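Lon211 (Mycobacterium tuberculosis, PDB 6VBK) probably helps recognise and bind protein substrates as the N-terminal domain of Lon, an ATP-dependent protease. Local coordinates at residues Leu17-Gly22 against Val66-Arg71; Val24-Val29 against Leu171-Gly176; Asp33-Gly38 against Gly93-Ala98. All coordinates share one frame; numbering follows the deposited sequence.

Contact 1: Leu17-Gly22 against Val66-Arg71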
ATOM      1  N   LEU B  17      -1.572 -18.841   7.678  1.00 45.06           N
ATOM      2  CA  LEU B  17      -1.375 -19.990   8.595  1.00 52.18           C
ATOM      3  C   LEU B  17      -2.600 -20.015   9.508  1.00 58.26           C
ATOM      4  O   LEU B  17      -2.647 -19.218  10.451  1.00 64.22           O
ATOM      5  CB  LEU B  17      -0.076 -19.817   9.385  1.00 55.29           C
ATOM      6  CG  LEU B  17       0.495 -21.101   9.982  1.00 58.14           C
ATOM      7  CD1 LEU B  17       1.971 -20.945  10.304  1.00 53.29           C
ATOM      8  CD2 LEU B  17      -0.285 -21.514  11.217  1.00 64.88           C
ATOM      9  N   PRO B  18      -3.628 -20.835   9.208  1.00 64.23           N
ATOM     10  CA  PRO B  18      -4.853 -20.861  10.004  1.00 63.19           C
ATOM     11  C   PRO B  18      -4.674 -21.457  11.405  1.00 64.11           C
ATOM     12  O   PRO B  18      -3.968 -22.430  11.544  1.00 69.82           O
ATOM     13  CB  PRO B  18      -5.779 -21.762   9.176  1.00 76.22           C
ATOM     14  CG  PRO B  18      -4.834 -22.677   8.442  1.00 72.47           C
ATOM     15  CD  PRO B  18      -3.648 -21.799   8.111  1.00 65.72           C
ATOM     16  N   LEU B  19      -5.330 -20.839  12.388  1.00 77.43           N
ATOM     17  CA  LEU B  19      -5.304 -21.302  13.799  1.00 87.12           C
ATOM     18  C   LEU B  19      -6.717 -21.767  14.172  1.00 92.82           C
ATOM     19  O   LEU B  19      -7.597 -20.902  14.331  1.00 90.28           O
ATOM     20  CB  LEU B  19      -4.854 -20.141  14.691  1.00 76.69           C
ATOM     21  CG  LEU B  19      -3.545 -19.470  14.285  1.00 69.52           C
ATOM     22  CD1 LEU B  19      -3.260 -18.265  15.163  1.00 67.45           C
ATOM     23  CD2 LEU B  19      -2.391 -20.456  14.346  1.00 67.70           C
ATOM     24  N   GLU B  20      -6.926 -23.082  14.265  1.00105.21           N
ATOM     25  CA  GLU B  20      -8.264 -23.632  14.606  1.00118.35           C
ATOM     26  C   GLU B  20      -8.654 -23.158  16.008  1.00113.71           C
ATOM     27  O   GLU B  20      -9.805 -22.719  16.190  1.00110.44           O
ATOM     28  CB  GLU B  20      -8.206 -25.160  14.610  1.00126.48           C
ATOM     29  CG  GLU B  20      -7.731 -25.766  13.300  1.00127.44           C
ATOM     30  CD  GLU B  20      -8.833 -26.251  12.375  1.00123.61           C
ATOM     31  OE1 GLU B  20      -9.775 -25.476  12.116  1.00121.04           O
ATOM     32  OE2 GLU B  20      -8.748 -27.407  11.921  1.00123.01           O
ATOM     33  N   ASP B  21      -7.711 -23.222  16.951  1.00109.16           N
ATOM     34  CA  ASP B  21      -7.980 -22.791  18.347  1.00124.36           C
ATOM     35  C   ASP B  21      -6.844 -21.886  18.833  1.00141.78           C
ATOM     36  O   ASP B  21      -5.669 -22.230  18.609  1.00171.77           O
ATOM     37  CB  ASP B  21      -8.227 -23.990  19.266  1.00120.63           C
ATOM     38  CG  ASP B  21      -9.695 -24.367  19.368  1.00121.16           C
ATOM     39  OD1 ASP B  21     -10.544 -23.497  19.084  1.00118.45           O
ATOM     40  OD2 ASP B  21      -9.981 -25.527  19.731  1.00123.28           O
ATOM     41  N   GLY B  22      -7.201 -20.786  19.499  1.00130.61           N
ATOM     42  CA  GLY B  22      -6.217 -19.835  20.045  1.00119.30           C
ATOM     43  C   GLY B  22      -5.939 -18.705  19.074  1.00 99.03           C
ATOM     44  O   GLY B  22      -5.937 -18.957  17.858  1.00 98.86           O
ATOM     45  N   VAL B  66       4.719 -15.411   8.135  1.00 47.54           N
ATOM     46  CA  VAL B  66       3.396 -15.974   7.904  1.00 59.72           C
ATOM     47  C   VAL B  66       2.351 -15.026   8.474  1.00 59.96           C
ATOM     48  O   VAL B  66       2.654 -14.126   9.261  1.00 56.51           O
ATOM     49  CB  VAL B  66       3.238 -17.378   8.525  1.00 56.42           C
ATOM     50  CG1 VAL B  66       4.230 -18.351   7.910  1.00 52.06           C
ATOM     51  CG2 VAL B  66       3.413 -17.314  10.035  1.00 53.45           C
ATOM     52  N   LEU B  67       1.104 -15.241   8.066  1.00 54.28           N
ATOM     53  CA  LEU B  67      -0.035 -14.489   8.580  1.00 48.26           C
ATOM     54  C   LEU B  67      -0.876 -15.430   9.432  1.00 59.04           C
ATOM     55  O   LEU B  67      -1.569 -16.307   8.904  1.00 58.65           O
ATOM     56  CB  LEU B  67      -0.856 -13.882   7.444  1.00 51.02           C
ATOM     57  CG  LEU B  67      -1.941 -12.900   7.891  1.00 65.43           C
ATOM     58  CD1 LEU B  67      -1.341 -11.777   8.725  1.00 60.28           C
ATOM     59  CD2 LEU B  67      -2.689 -12.340   6.694  1.00 62.63           C
ATOM     60  N   LEU B  68      -0.807 -15.250  10.748  1.00 49.09           N
ATOM     61  CA  LEU B  68      -1.544 -16.084  11.691  1.00 50.00           C
ATOM     62  C   LEU B  68      -2.975 -15.570  11.781  1.00 54.85           C
ATOM     63  O   LEU B  68      -3.228 -14.513  12.371  1.00 56.11           O
ATOM     64  CB  LEU B  68      -0.857 -16.065  13.053  1.00 49.80           C
ATOM     65  CG  LEU B  68       0.642 -16.370  13.024  1.00 47.56           C
ATOM     66  CD1 LEU B  68       1.302 -15.909  14.306  1.00 48.40           C
ATOM     67  CD2 LEU B  68       0.890 -17.855  12.797  1.00 51.76           C
ATOM     68  N   VAL B  69      -3.911 -16.310  11.198  1.00 57.93           N
ATOM     69  CA  VAL B  69      -5.300 -15.891  11.078  1.00 57.40           C
ATOM     70  C   VAL B  69      -6.174 -16.860  11.866  1.00 67.54           C
ATOM     71  O   VAL B  69      -6.151 -18.066  11.602  1.00 62.76           O
ATOM     72  CB  VAL B  69      -5.760 -15.831   9.612  1.00 58.85           C
ATOM     73  CG1 VAL B  69      -7.146 -15.209   9.519  1.00 65.93           C
ATOM     74  CG2 VAL B  69      -4.756 -15.060   8.772  1.00 71.73           C
ATOM     75  N   PRO B  70      -7.056 -16.372  12.907  1.00 73.62           N
ATOM     76  CA  PRO B  70      -8.205 -16.983  13.992  1.00 88.58           C
ATOM     77  C   PRO B  70      -9.352 -17.506  13.122  1.00100.42           C
ATOM     78  O   PRO B  70     -10.148 -16.700  12.686  1.00117.09           O
ATOM     79  CB  PRO B  70      -8.606 -15.798  14.869  1.00 92.02           C
ATOM     80  CG  PRO B  70      -7.446 -14.861  14.716  1.00 81.76           C
ATOM     81  CD  PRO B  70      -7.104 -14.945  13.243  1.00 83.27           C
ATOM     82  N   ARG B  71      -9.365 -18.808  12.822  1.00 82.02           N
ATOM     83  CA  ARG B  71     -10.458 -19.369  11.984  1.00 98.42           C
ATOM     84  C   ARG B  71     -11.135 -20.546  12.690  1.00109.90           C
ATOM     85  O   ARG B  71     -10.436 -21.528  12.995  1.00115.90           O
ATOM     86  CB  ARG B  71      -9.901 -19.868  10.647  1.00 92.23           C
ATOM     87  CG  ARG B  71     -10.898 -20.679   9.834  1.00 98.46           C
ATOM     88  CD  ARG B  71     -10.272 -21.460   8.695  1.00 94.44           C
ATOM     89  NE  ARG B  71      -9.695 -22.733   9.099  1.00 92.65           N
ATOM     90  CZ  ARG B  71      -8.994 -23.523   8.297  1.00 88.59           C
ATOM     91  NH1 ARG B  71      -8.507 -24.666   8.748  1.00 88.97           N
ATOM     92  NH2 ARG B  71      -8.782 -23.167   7.044  1.00 86.32           N
TER

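Contact 2: Val24-Val29 against Leu171-Gly176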
ATOM      1  N   VAL B  24      -3.099 -15.608  18.125  1.00 58.50           N
ATOM      2  CA  VAL B  24      -1.730 -15.077  18.376  1.00 58.29           C
ATOM      3  C   VAL B  24      -1.772 -13.559  18.186  1.00 67.50           C
ATOM      4  O   VAL B  24      -2.022 -13.109  17.055  1.00 59.99           O
ATOM      5  CB  VAL B  24      -0.689 -15.738  17.456  1.00 50.90           C
ATOM      6  CG1 VAL B  24       0.703 -15.185  17.704  1.00 55.05           C
ATOM      7  CG2 VAL B  24      -0.697 -17.249  17.602  1.00 53.11           C
ATOM      8  N   LEU B  25      -1.565 -12.810  19.269  1.00 53.37           N
ATOM      9  CA  LEU B  25      -1.570 -11.360  19.208  1.00 58.47           C
ATOM     10  C   LEU B  25      -0.152 -10.831  19.070  1.00 55.89           C
ATOM     11  O   LEU B  25       0.816 -11.536  19.370  1.00 61.95           O
ATOM     12  CB  LEU B  25      -2.226 -10.780  20.467  1.00 66.95           C
ATOM     13  CG  LEU B  25      -3.696 -11.147  20.675  1.00 67.99           C
ATOM     14  CD1 LEU B  25      -4.220 -10.567  21.979  1.00 62.28           C
ATOM     15  CD2 LEU B  25      -4.535 -10.673  19.499  1.00 65.12           C
ATOM     16  N   PRO B  26       0.013  -9.598  18.587  1.00 52.49           N
ATOM     17  CA  PRO B  26       1.358  -9.013  18.521  1.00 46.66           C
ATOM     18  C   PRO B  26       2.015  -8.985  19.893  1.00 52.04           C
ATOM     19  O   PRO B  26       1.389  -8.643  20.898  1.00 51.37           O
ATOM     20  CB  PRO B  26       1.101  -7.601  17.987  1.00 58.79           C
ATOM     21  CG  PRO B  26      -0.159  -7.731  17.199  1.00 49.03           C
ATOM     22  CD  PRO B  26      -0.994  -8.740  17.935  1.00 48.34           C
ATOM     23  N   GLY B  27       3.292  -9.363  19.926  1.00 46.87           N
ATOM     24  CA  GLY B  27       4.036  -9.446  21.163  1.00 48.94           C
ATOM     25  C   GLY B  27       4.068 -10.817  21.803  1.00 54.74           C
ATOM     26  O   GLY B  27       4.813 -11.011  22.771  1.00 53.28           O
ATOM     27  N   MET B  28       3.290 -11.771  21.299  1.00 50.16           N
ATOM     28  CA  MET B  28       3.255 -13.117  21.852  1.00 53.99           C
ATOM     29  C   MET B  28       4.205 -14.033  21.092  1.00 45.47           C
ATOM     30  O   MET B  28       4.507 -13.814  19.915  1.00 44.26           O
ATOM     31  CB  MET B  28       1.837 -13.692  21.800  1.00 55.76           C
ATOM     32  CG  MET B  28       0.817 -12.960  22.662  1.00 54.75           C
ATOM     33  SD  MET B  28      -0.867 -13.566  22.410  1.00 61.65           S
ATOM     34  CE  MET B  28      -0.694 -15.295  22.847  1.00 50.06           C
ATOM     35  N   VAL B  29       4.674 -15.071  21.778  1.00 40.47           N
ATOM     36  CA  VAL B  29       5.503 -16.108  21.173  1.00 47.56           C
ATOM     37  C   VAL B  29       4.940 -17.454  21.604  1.00 57.75           C
ATOM     38  O   VAL B  29       4.775 -17.710  22.804  1.00 49.80           O
ATOM     39  CB  VAL B  29       6.988 -15.968  21.559  1.00 49.77           C
ATOM     40  CG1 VAL B  29       7.157 -15.791  23.062  1.00 46.92           C
ATOM     41  CG2 VAL B  29       7.784 -17.161  21.059  1.00 57.87           C
ATOM     42  N   LEU B 171       0.811  -4.449  26.621  1.00 53.15           N
ATOM     43  CA  LEU B 171       0.118  -4.911  27.821  1.00 54.24           C
ATOM     44  C   LEU B 171      -1.247  -5.496  27.483  1.00 59.09           C
ATOM     45  O   LEU B 171      -1.637  -6.535  28.029  1.00 54.47           O
ATOM     46  CB  LEU B 171      -0.029  -3.757  28.813  1.00 49.75           C
ATOM     47  CG  LEU B 171      -0.907  -4.005  30.039  1.00 54.63           C
ATOM     48  CD1 LEU B 171      -0.298  -5.071  30.939  1.00 52.68           C
ATOM     49  CD2 LEU B 171      -1.131  -2.708  30.806  1.00 54.46           C
ATOM     50  N   ALA B 172      -1.991  -4.841  26.590  1.00 55.76           N
ATOM     51  CA  ALA B 172      -3.310  -5.346  26.226  1.00 66.66           C
ATOM     52  C   ALA B 172      -3.206  -6.643  25.435  1.00 64.71           C
ATOM     53  O   ALA B 172      -3.987  -7.576  25.657  1.00 71.35           O
ATOM     54  CB  ALA B 172      -4.078  -4.288  25.433  1.00 59.24           C
ATOM     55  N   ASP B 173      -2.240  -6.728  24.521  1.00 54.34           N
ATOM     56  CA  ASP B 173      -2.079  -7.920  23.697  1.00 66.13           C
ATOM     57  C   ASP B 173      -1.538  -9.115  24.470  1.00 57.95           C
ATOM     58  O   ASP B 173      -1.610 -10.238  23.962  1.00 61.81           O
ATOM     59  CB  ASP B 173      -1.167  -7.613  22.509  1.00 53.49           C
ATOM     60  CG  ASP B 173      -1.856  -6.771  21.453  1.00 66.01           C
ATOM     61  OD1 ASP B 173      -3.100  -6.836  21.367  1.00 64.59           O
ATOM     62  OD2 ASP B 173      -1.158  -6.051  20.708  1.00 62.68           O
ATOM     63  N   ASN B 174      -1.004  -8.911  25.677  1.00 60.23           N
ATOM     64  CA  ASN B 174      -0.566 -10.039  26.490  1.00 50.15           C
ATOM     65  C   ASN B 174      -1.735 -10.857  27.022  1.00 60.53           C
ATOM     66  O   ASN B 174      -1.516 -11.961  27.534  1.00 53.62           O
ATOM     67  CB  ASN B 174       0.306  -9.546  27.650  1.00 52.53           C
ATOM     68  CG  ASN B 174       1.133 -10.658  28.276  1.00 58.93           C
ATOM     69  OD1 ASN B 174       0.751 -11.235  29.294  1.00 54.08           O
ATOM     70  ND2 ASN B 174       2.274 -10.964  27.664  1.00 56.60           N
ATOM     71  N   SER B 175      -2.965 -10.352  26.902  1.00 58.01           N
ATOM     72  CA  SER B 175      -4.150 -11.098  27.308  1.00 74.08           C
ATOM     73  C   SER B 175      -4.384 -12.342  26.460  1.00 81.50           C
ATOM     74  O   SER B 175      -5.211 -13.179  26.837  1.00 73.70           O
ATOM     75  CB  SER B 175      -5.381 -10.192  27.250  1.00 70.60           C
ATOM     76  OG  SER B 175      -5.544  -9.633  25.959  1.00 71.96           O
ATOM     77  N   GLY B 176      -3.685 -12.483  25.332  1.00 70.72           N
ATOM     78  CA  GLY B 176      -3.798 -13.689  24.531  1.00 74.65           C
ATOM     79  C   GLY B 176      -3.325 -14.938  25.242  1.00 67.63           C
ATOM     80  O   GLY B 176      -3.702 -16.047  24.846  1.00 74.61           O
TER

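Contact 3: Asp33-Gly38 against Gly93-Ala98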
ATOM      1  N   ASP B  33       2.289 -26.803  16.461  1.00 58.76           N
ATOM      2  CA  ASP B  33       2.356 -28.247  16.271  1.00 64.47           C
ATOM      3  C   ASP B  33       2.159 -28.552  14.791  1.00 63.13           C
ATOM      4  O   ASP B  33       1.064 -28.366  14.251  1.00 65.68           O
ATOM      5  CB  ASP B  33       1.302 -28.940  17.131  1.00 68.49           C
ATOM      6  CG  ASP B  33       1.423 -30.451  17.108  1.00 67.58           C
ATOM      7  OD1 ASP B  33       2.336 -30.974  16.435  1.00 74.27           O
ATOM      8  OD2 ASP B  33       0.601 -31.118  17.769  1.00 80.08           O
ATOM      9  N   LEU B  34       3.218 -29.019  14.131  1.00 61.36           N
ATOM     10  CA  LEU B  34       3.170 -29.320  12.706  1.00 72.48           C
ATOM     11  C   LEU B  34       2.825 -30.774  12.414  1.00 76.35           C
ATOM     12  O   LEU B  34       2.855 -31.179  11.246  1.00 82.09           O
ATOM     13  CB  LEU B  34       4.512 -28.977  12.044  1.00 58.18           C
ATOM     14  CG  LEU B  34       5.166 -27.628  12.354  1.00 64.65           C
ATOM     15  CD1 LEU B  34       6.364 -27.397  11.442  1.00 61.58           C
ATOM     16  CD2 LEU B  34       4.168 -26.493  12.232  1.00 54.59           C
ATOM     17  N   SER B  35       2.497 -31.562  13.434  1.00 80.31           N
ATOM     18  CA  SER B  35       2.267 -32.988  13.249  1.00 77.95           C
ATOM     19  C   SER B  35       0.920 -33.236  12.584  1.00 94.65           C
ATOM     20  O   SER B  35      -0.116 -32.763  13.064  1.00 91.51           O
ATOM     21  CB  SER B  35       2.331 -33.715  14.591  1.00 76.20           C
ATOM     22  OG  SER B  35       1.317 -33.263  15.472  1.00 85.95           O
ATOM     23  N   GLU B  36       0.942 -33.986  11.480  1.00 91.36           N
ATOM     24  CA  GLU B  36      -0.272 -34.391  10.767  1.00 81.17           C
ATOM     25  C   GLU B  36      -1.144 -33.185  10.425  1.00 85.12           C
ATOM     26  O   GLU B  36      -2.374 -33.254  10.433  1.00105.74           O
ATOM     27  CB  GLU B  36      -1.059 -35.423  11.577  1.00 82.41           C
ATOM     28  CG  GLU B  36      -0.311 -36.719  11.818  1.00 82.51           C
ATOM     29  CD  GLU B  36      -1.022 -37.621  12.807  1.00107.59           C
ATOM     30  OE1 GLU B  36      -2.269 -37.675  12.770  1.00107.09           O
ATOM     31  OE2 GLU B  36      -0.334 -38.266  13.627  1.00102.08           O
ATOM     32  N   ASN B  37      -0.492 -32.060  10.127  1.00 73.48           N
ATOM     33  CA  ASN B  37      -1.165 -30.800   9.819  1.00 84.98           C
ATOM     34  C   ASN B  37      -0.564 -30.268   8.521  1.00 80.27           C
ATOM     35  O   ASN B  37       0.442 -29.553   8.538  1.00 81.82           O
ATOM     36  CB  ASN B  37      -1.017 -29.806  10.964  1.00103.48           C
ATOM     37  CG  ASN B  37      -2.088 -28.741  10.946  1.00 95.90           C
ATOM     38  OD1 ASN B  37      -2.563 -28.339   9.883  1.00 91.60           O
ATOM     39  ND2 ASN B  37      -2.479 -28.275  12.125  1.00 93.31           N
ATOM     40  N   GLY B  38      -1.187 -30.625   7.396  1.00 68.02           N
ATOM     41  CA  GLY B  38      -0.663 -30.207   6.107  1.00 67.98           C
ATOM     42  C   GLY B  38      -0.807 -28.717   5.861  1.00 64.05           C
ATOM     43  O   GLY B  38       0.061 -28.097   5.241  1.00 85.77           O
ATOM     44  N   GLY B  93       7.133 -32.605  23.461  1.00 57.31           N
ATOM     45  CA  GLY B  93       6.334 -33.804  23.314  1.00 61.93           C
ATOM     46  C   GLY B  93       6.745 -34.722  22.187  1.00 55.88           C
ATOM     47  O   GLY B  93       6.187 -35.816  22.060  1.00 67.53           O
ATOM     48  N   GLY B  94       7.710 -34.314  21.362  1.00 57.14           N
ATOM     49  CA  GLY B  94       8.160 -35.110  20.240  1.00 58.47           C
ATOM     50  C   GLY B  94       7.570 -34.710  18.905  1.00 57.35           C
ATOM     51  O   GLY B  94       7.987 -35.251  17.873  1.00 59.01           O
ATOM     52  N   GLU B  95       6.618 -33.783  18.896  1.00 56.65           N
ATOM     53  CA  GLU B  95       5.987 -33.373  17.656  1.00 64.76           C
ATOM     54  C   GLU B  95       6.936 -32.504  16.832  1.00 65.78           C
ATOM     55  O   GLU B  95       7.765 -31.776  17.385  1.00 60.69           O
ATOM     56  CB  GLU B  95       4.706 -32.591  17.936  1.00 66.20           C
ATOM     57  CG  GLU B  95       3.719 -33.284  18.861  1.00 76.43           C
ATOM     58  CD  GLU B  95       4.029 -33.061  20.330  1.00 77.80           C
ATOM     59  OE1 GLU B  95       5.045 -32.403  20.634  1.00 69.13           O
ATOM     60  OE2 GLU B  95       3.255 -33.545  21.180  1.00 82.57           O
ATOM     61  N   PRO B  96       6.838 -32.567  15.504  1.00 53.08           N
ATOM     62  CA  PRO B  96       7.502 -31.556  14.673  1.00 49.91           C
ATOM     63  C   PRO B  96       6.874 -30.196  14.935  1.00 48.73           C
ATOM     64  O   PRO B  96       5.651 -30.045  14.886  1.00 57.06           O
ATOM     65  CB  PRO B  96       7.246 -32.042  13.243  1.00 56.95           C
ATOM     66  CG  PRO B  96       6.015 -32.888  13.350  1.00 63.39           C
ATOM     67  CD  PRO B  96       6.076 -33.538  14.702  1.00 64.65           C
ATOM     68  N   GLY B  97       7.715 -29.207  15.241  1.00 56.78           N
ATOM     69  CA  GLY B  97       7.219 -27.950  15.755  1.00 54.69           C
ATOM     70  C   GLY B  97       7.908 -26.754  15.131  1.00 54.36           C
ATOM     71  O   GLY B  97       8.915 -26.872  14.429  1.00 50.74           O
ATOM     72  N   ALA B  98       7.327 -25.590  15.405  1.00 50.22           N
ATOM     73  CA  ALA B  98       7.901 -24.310  15.030  1.00 47.73           C
ATOM     74  C   ALA B  98       7.544 -23.300  16.108  1.00 47.32           C
ATOM     75  O   ALA B  98       6.526 -23.435  16.790  1.00 52.18           O
ATOM     76  CB  ALA B  98       7.398 -23.839  13.660  1.00 42.79           C
TER

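Contact 1: Leu17-Gly22 against Val66-Arg71
Two parallel strands, L17-L19 and V66-P70, lie side by side in the mixed sheet of the Lon N-terminal domain, joined by backbone hydrogen bonds and finished at one end by an arginine. The backbone bonds alternate: L17 N gives to L67 O at 2.8 Å, V69 N to L17 O, L19 N to V69 O, and R71 N to L19 O at 3.1 Å. P18 has no N-H to offer, yet it fits, since this pairing asks none of it; its CA-H instead meets V69 O. On the face carrying L17, L19 and L68, aliphatic chains pack together; L17 also meets V40 and I44 of helix 38-50, and L19 and L68 meet V24. With CG of L17 anti to the backbone N (chi1 -160°), its CD1 reaches V66 CG2 at 3.9 Å, while L19 CD1 rests 3.9 Å from L68 CB. On the other face the R71 chain, bent at chi3 (83°), folds back so that P18 CB sits 3.8 Å from R71 CZ, over the centre of one guanidinium face. E20 OE1 approaches at the edge, forming a long salt bridge of 3.7 Å to R71 NH1, with carboxylate and guanidinium planes 68° apart. E39 supplies the stronger ionic partner of NH1. The two carboxylates probably offset the arginine's positive charge, E20 more weakly, and P18 CB against one face probably limits its tilt.

Contact 2: Val24-Val29 against Leu171-Gly176
L25 and M28 lay apolar side chains on the D173-G176 backbone in this buried van der Waals contact, in which a loop between strands 9-19 and 29-33 meets helix 168-173 and the 3-10 segment that follows. L25 CD1 lies 3.3 Å from D173 O, and L25 CB packs 3.9 Å from D173 CB. M28 bends at chi3 (59°), laying SD 3.6 Å from G176 CA and CE 3.6 Å from G176 C; a glycine suits this spot, since a CB would run into the sulfur.

Hydrogen bonds lie within each segment. A type II turn from L25 to M28 is closed by M28 N to L25 O, and G27 adopts the positive phi that glycine tolerates. L25 N also makes a weak hydrogen bond to M28 SD, which lies back toward the turn. In the other segment, S175 OG donates to A172 O at 2.6 Å, nearly along the C=O axis, and that oxygen also accepts from S175 N.

Between the segments, P26 O lies 3.2 Å from D173 CB, and the P26 ring, through CB, CG and CD, passes obliquely by D173 OD2. The segments themselves meet through van der Waals contact, while R105 of strand 96-112 pairs with D173 OD1 and probably keeps this buried carboxylate ionised.

Contact 3: Asp33-Gly38 against Gly93-Ala98
P96 presents its ring to S35, with P96 CD 3.8 Å from S35 CB and P96 CG equally close to S35 CA. The ring gives the start of strand 96-112 a compact apolar surface against S35. Beside it, L34 drops its side chain across the P96-A98 backbone: CB lies 3.2 Å from P96 O, and CD1 reaches A98 CB at 4.3 Å. With CG of L34 anti to the carbonyl carbon (chi1 -47°), the branch runs toward A98 and helix 38-50, where V40 and I44 also meet it; a leucine suits a place enclosed by strand and helix.

This is where strand 29-33 leaves its antiparallel partner, strand 96-112, in the mixed sheet. D33 and G97 form a non-hydrogen-bonded pair, and L34 N then donates to P96 O at 2.7 Å, only 17° from the carbonyl plane. Beyond it a type II turn, L34 to N37, leads into helix 38-50, with N37 at the N-cap position.

D33 shapes the start of that exit. Its OD1 accepts from S35 N, making an Asx turn, and from S35 OG at 2.7 Å; both donors come from the same face of the carboxylate, the hydroxyl on the syn side. The backbone N-H makes one bond and serine's short hydroxyl adds the second, and two bonds to the one oxygen probably limit how the carboxylate can turn. The same OD1 lies 3.2 Å from E95 CB. The E95 chain bends at chi2 (84°) and leads its carboxylate away, keeping D33 OD2 and E95 OE2 5.0 Å apart, which probably moderates the repulsion of like charges.

How the contacts relate
Contacts 1 and 2 touch directly through V24: its CG1 lies 3.5 Å from L68 CD1 and its CG2 lies 3.7 Å from L19 CD1, so the leucine face of the parallel strands continues into the loop that meets helix 168-173. Their centres are 14 Å apart. Contacts 1 and 3 belong to the same sheet, their centres 15 Å apart and their nearest atoms about 6 Å apart; helix 38-50 bridges them, with V40 and I44 touching both L17 and L34. Contacts 2 and 3 have centres 22 Å apart and follow one another along the chain through strand 29-33, contact 3 lying within the loop that contact 2 closes.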